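Uncharacterized protein AF0587 (Archaeoglobus fulgidus DSM 4304, PDB 2Q07) is of unknown function but belongs to the archaeosine synthase type 1 family and probably binds RNA through its C-terminal PUA domain in tRNA modification. Local coordinates at residues E74-L78 against H175-Q180; L274-S278 against I289-V293. All blocks are in the same frame, centred on the assembly; numbering follows the deposited sequence.

Contact 1 (E74-L78 against H175-Q180); sequences EFELL and HMLSYQ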
loop_
_atom_site.group_PDB
_atom_site.type_symbol
_atom_site.label_atom_id
_atom_site.label_comp_id
_atom_site.label_asym_id
_atom_site.label_seq_id
_atom_site.Cartn_x
_atom_site.Cartn_y
_atom_site.Cartn_z
ATOM N N GLU A 74 -4.083 -4.223 -0.172
ATOM C CA GLU A 74 -2.851 -4.038 0.604
ATOM C C GLU A 74 -2.237 -2.646 0.528
ATOM O O GLU A 74 -1.413 -2.286 1.366
ATOM C CB GLU A 74 -1.799 -5.060 0.173
ATOM C CG GLU A 74 -2.154 -6.515 0.483
ATOM C CD GLU A 74 -3.172 -7.117 -0.474
ATOM O OE1 GLU A 74 -3.603 -6.444 -1.435
ATOM O OE2 GLU A 74 -3.537 -8.285 -0.264
ATOM N N PHE A 75 -2.626 -1.866 -0.473
ATOM C CA PHE A 75 -2.083 -0.526 -0.627
ATOM C C PHE A 75 -3.135 0.548 -0.360
ATOM O O PHE A 75 -2.880 1.726 -0.586
ATOM C CB PHE A 75 -1.530 -0.337 -2.048
ATOM C CG PHE A 75 -0.500 -1.363 -2.458
ATOM C CD1 PHE A 75 -0.804 -2.331 -3.412
ATOM C CD2 PHE A 75 0.782 -1.349 -1.900
ATOM C CE1 PHE A 75 0.147 -3.270 -3.810
ATOM C CE2 PHE A 75 1.747 -2.284 -2.292
ATOM C CZ PHE A 75 1.427 -3.248 -3.253
ATOM N N GLU A 76 -4.304 0.157 0.134
ATOM C CA GLU A 76 -5.372 1.134 0.338
ATOM C C GLU A 76 -5.125 2.200 1.413
ATOM O O GLU A 76 -5.949 3.083 1.601
ATOM C CB GLU A 76 -6.708 0.418 0.588
ATOM C CG GLU A 76 -7.063 0.176 2.031
ATOM C CD GLU A 76 -8.523 -0.236 2.202
ATOM O OE1 GLU A 76 -9.044 -0.086 3.324
ATOM O OE2 GLU A 76 -9.149 -0.716 1.224
ATOM N N LEU A 77 -3.985 2.136 2.095
ATOM C CA LEU A 77 -3.662 3.116 3.134
ATOM C C LEU A 77 -2.585 4.109 2.689
ATOM O O LEU A 77 -2.309 5.091 3.375
ATOM C CB LEU A 77 -3.222 2.398 4.416
ATOM C CG LEU A 77 -4.272 2.303 5.538
ATOM C CD1 LEU A 77 -5.673 2.154 4.967
ATOM C CD2 LEU A 77 -3.927 1.137 6.454
ATOM N N LEU A 78 -1.987 3.851 1.532
ATOM C CA LEU A 78 -0.941 4.715 0.994
ATOM C C LEU A 78 -1.536 5.926 0.274
ATOM O O LEU A 78 -2.720 5.927 -0.069
ATOM C CB LEU A 78 -0.054 3.921 0.030
ATOM C CG LEU A 78 0.782 2.800 0.665
ATOM C CD1 LEU A 78 1.355 1.900 -0.408
ATOM C CD2 LEU A 78 1.901 3.408 1.501
ATOM N N HIS A 175 3.095 -4.869 3.173
ATOM C CA HIS A 175 3.121 -4.279 1.837
ATOM C C HIS A 175 3.525 -2.816 1.848
ATOM O O HIS A 175 4.115 -2.336 0.892
ATOM C CB HIS A 175 1.764 -4.424 1.128
ATOM C CG HIS A 175 1.596 -5.724 0.406
ATOM N ND1 HIS A 175 1.470 -6.929 1.060
ATOM C CD2 HIS A 175 1.576 -6.013 -0.918
ATOM C CE1 HIS A 175 1.387 -7.906 0.173
ATOM N NE2 HIS A 175 1.451 -7.376 -1.036
HETATM N N MSE A 176 3.202 -2.098 2.919
HETATM C CA MSE A 176 3.572 -0.687 2.987
HETATM C C MSE A 176 5.075 -0.539 3.206
HETATM O O MSE A 176 5.702 0.367 2.660
HETATM C CB MSE A 176 2.793 0.011 4.095
HETATM C CG MSE A 176 1.296 -0.042 3.860
HETATM SE SE MSE A 176 0.303 0.969 5.138
HETATM C CE MSE A 176 -0.051 -0.385 6.446
ATOM N N LEU A 177 5.642 -1.435 4.006
ATOM C CA LEU A 177 7.077 -1.442 4.275
ATOM C C LEU A 177 7.816 -1.737 2.965
ATOM O O LEU A 177 8.812 -1.090 2.621
ATOM C CB LEU A 177 7.396 -2.523 5.311
ATOM C CG LEU A 177 7.200 -2.138 6.774
ATOM C CD1 LEU A 177 7.527 -3.333 7.674
ATOM C CD2 LEU A 177 8.123 -0.954 7.099
ATOM N N SER A 178 7.305 -2.724 2.238
ATOM C CA SER A 178 7.867 -3.130 0.956
ATOM C C SER A 178 7.810 -1.948 -0.010
ATOM O O SER A 178 8.808 -1.576 -0.620
ATOM C CB SER A 178 7.065 -4.313 0.406
ATOM O OG SER A 178 7.644 -4.840 -0.770
ATOM N N TYR A 179 6.626 -1.353 -0.124
ATOM C CA TYR A 179 6.406 -0.204 -0.992
ATOM C C TYR A 179 7.423 0.922 -0.713
ATOM O O TYR A 179 8.177 1.341 -1.593
ATOM C CB TYR A 179 4.979 0.324 -0.774
ATOM C CG TYR A 179 4.561 1.428 -1.719
ATOM C CD1 TYR A 179 3.871 1.139 -2.896
ATOM C CD2 TYR A 179 4.878 2.761 -1.450
ATOM C CE1 TYR A 179 3.508 2.141 -3.782
ATOM C CE2 TYR A 179 4.519 3.779 -2.334
ATOM C CZ TYR A 179 3.836 3.457 -3.499
ATOM O OH TYR A 179 3.499 4.439 -4.392
ATOM N N GLN A 180 7.436 1.392 0.527
ATOM C CA GLN A 180 8.307 2.491 0.944
ATOM C C GLN A 180 9.798 2.221 1.078
ATOM O O GLN A 180 10.608 3.081 0.741
ATOM C CB GLN A 180 7.807 3.059 2.268
ATOM C CG GLN A 180 6.396 3.594 2.214
ATOM C CD GLN A 180 5.861 3.932 3.585
ATOM O OE1 GLN A 180 6.485 4.676 4.336
ATOM N NE2 GLN A 180 4.694 3.396 3.914
#
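Glu74 and Phe75 meet His175 where a loop packs on helix 168-181, joining the DUF5591 region, which belongs to the UDG-like clan, to the pre-PUA region. Within the loop, Phe75 to Leu78 form a type I beta turn, closed by Leu78 N to Phe75 O at 3.1 Å; no hydrogen bond crosses to the helix. Rings account for one group of contacts. The chain of Glu74 lies alongside His175, and its CG sits over the middle of the imidazole, 3.7 Å from the centroid, in a CH-pi contact. Phe75 comes from another direction: the His175 edge points at its face in an offset edge-to-face pair, planes 76° apart, with Phe75 CZ 3.6 Å from His175 CD2. Both imidazole nitrogens bond outside the two segments, ND1 to Arg171 O and NE2 to Lys26 N, which fixes the ring's rotation. A leucine in place of His175 would probably leave Lys26 N without its acceptor and the Phe75 face without its edge-on partner. Apolar packing continues along the turn, where Leu77 CB rests 3.9 Å from SE of the selenomethionine Met176. With chi1 at -174°, Tyr179 swings its ring away from its own N and turns one face to Leu78; Leu78 CD1 lies over it, displaced toward the rim, 3.5 Å from Tyr179 CG.

Contact 2 (L274-S278 against I289-V293); sequences LAAMS and IAINV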
loop_
_atom_site.group_PDB
_atom_site.type_symbol
_atom_site.label_atom_id
_atom_site.label_comp_id
_atom_site.label_asym_id
_atom_site.label_seq_id
_atom_site.Cartn_x
_atom_site.Cartn_y
_atom_site.Cartn_z
ATOM N N LEU A 274 11.358 13.340 6.805
ATOM C CA LEU A 274 10.703 13.348 5.501
ATOM C C LEU A 274 11.539 14.174 4.536
ATOM O O LEU A 274 11.706 15.381 4.726
ATOM C CB LEU A 274 9.308 13.966 5.587
ATOM C CG LEU A 274 8.094 13.053 5.744
ATOM C CD1 LEU A 274 6.845 13.913 5.672
ATOM C CD2 LEU A 274 8.063 11.993 4.643
ATOM N N ALA A 275 12.069 13.528 3.508
ATOM C CA ALA A 275 12.878 14.226 2.520
ATOM C C ALA A 275 12.047 15.315 1.845
ATOM O O ALA A 275 10.864 15.127 1.580
ATOM C CB ALA A 275 13.396 13.238 1.487
ATOM N N ALA A 276 12.663 16.460 1.580
ATOM C CA ALA A 276 11.960 17.560 0.926
ATOM C C ALA A 276 12.409 17.647 -0.525
ATOM O O ALA A 276 11.700 18.186 -1.369
ATOM C CB ALA A 276 12.241 18.883 1.654
HETATM N N MSE A 277 13.594 17.115 -0.804
HETATM C CA MSE A 277 14.137 17.112 -2.157
HETATM C C MSE A 277 14.737 15.747 -2.500
HETATM O O MSE A 277 14.927 14.898 -1.625
HETATM C CB MSE A 277 15.193 18.218 -2.315
HETATM C CG MSE A 277 16.249 18.265 -1.217
HETATM SE SE MSE A 277 17.554 19.686 -1.480
HETATM C CE MSE A 277 16.505 21.185 -0.864
ATOM N N SER A 278 15.024 15.538 -3.780
ATOM C CA SER A 278 15.591 14.275 -4.235
ATOM C C SER A 278 16.958 14.037 -3.611
ATOM O O SER A 278 17.595 14.965 -3.112
ATOM C CB SER A 278 15.738 14.278 -5.757
ATOM O OG SER A 278 16.760 15.174 -6.153
ATOM N N ILE A 289 15.355 23.602 2.154
ATOM C CA ILE A 289 15.171 22.591 3.192
ATOM C C ILE A 289 15.310 21.188 2.611
ATOM O O ILE A 289 14.583 20.810 1.698
ATOM C CB ILE A 289 13.781 22.714 3.856
ATOM C CG1 ILE A 289 13.668 24.057 4.586
ATOM C CG2 ILE A 289 13.564 21.561 4.825
ATOM C CD1 ILE A 289 12.290 24.316 5.205
ATOM N N ALA A 290 16.247 20.418 3.157
ATOM C CA ALA A 290 16.494 19.065 2.681
ATOM C C ALA A 290 15.621 18.014 3.359
ATOM O O ALA A 290 15.065 17.137 2.689
ATOM C CB ALA A 290 17.962 18.713 2.868
ATOM N N ILE A 291 15.495 18.105 4.682
ATOM C CA ILE A 291 14.711 17.131 5.432
ATOM C C ILE A 291 13.941 17.713 6.614
ATOM O O ILE A 291 14.465 18.521 7.372
ATOM C CB ILE A 291 15.612 16.027 6.024
ATOM C CG1 ILE A 291 16.471 15.389 4.935
ATOM C CG2 ILE A 291 14.753 14.988 6.731
ATOM C CD1 ILE A 291 17.453 14.356 5.464
ATOM N N ASN A 292 12.693 17.289 6.765
ATOM C CA ASN A 292 11.882 17.712 7.896
ATOM C C ASN A 292 12.071 16.580 8.912
ATOM O O ASN A 292 11.624 15.454 8.695
ATOM C CB ASN A 292 10.417 17.848 7.478
ATOM C CG ASN A 292 10.194 18.997 6.493
ATOM O OD1 ASN A 292 10.310 20.168 6.854
ATOM N ND2 ASN A 292 9.882 18.662 5.246
ATOM N N VAL A 293 12.766 16.880 10.001
ATOM C CA VAL A 293 13.065 15.887 11.035
ATOM C C VAL A 293 11.871 15.458 11.882
ATOM O O VAL A 293 11.132 16.291 12.401
ATOM C CB VAL A 293 14.176 16.412 11.983
ATOM C CG1 VAL A 293 14.526 15.360 13.028
ATOM C CG2 VAL A 293 15.388 16.794 11.178
#
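Strands 270-275 and 289-297 run antiparallel as neighbours in the mixed sheet of the PUA domain, Leu274 facing Asn292 as a hydrogen-bonded pair, joined N to O in both directions, and Ala275 facing Ile291 as the non-hydrogen-bonded pair that follows. Side chains divide between the two faces of the sheet. Ala275 and Ile291 share one, where Met282 of helix 279-282 and Val262 touch both; Leu274 and Asn292 share the other, and there Leu274 packs on Tyr212 and Val261. CG2 of Ile291 stands anti to the backbone N and comes to 3.7 Å from Leu274 O. That same oxygen takes a CA-H...O contact from Ile291 CA and the nearly straight bond from Asn292 N, 175° at the hydrogen; the return bond, Leu274 N to Asn292 O, measures 2.8 Å. Just past the end of strand 270-275, Ala276 N bonds to Ala290 O at 2.7 Å, reaching its acceptor from above the carbonyl plane, 37° out of it. On its other side strand 289-297 carries a classic beta bulge, Ala290 and Ile291 both facing Ile244 of strand 243-245. In the turn that leads to helix 279-282, the selenomethionine Met277 bends at chi3 (78°), bringing its terminal methyl CE to 3.2 Å from Ile289 O.

Overall arrangement
Contact 1 is buried at the middle of the chain, its centre about 2 Å from the chain's centre; contact 2 lies about 22 Å out, in the PUA domain, and is only partly buried. They share no helix or strand: their centres are about 21 Å apart and their nearest atoms about 7 Å. Chemistry follows place. Contact 1 brings together parts 97 residues apart, a turn and a helix from different sequence families, through rings, apolar side chains and the aliphatic part of Glu74, with no hydrogen bond across. Contact 2 ties neighbouring strands of one sheet, its segments separated by ten residues that include helix 279-282, and relies on main-chain hydrogen bonds, side chains serving both faces.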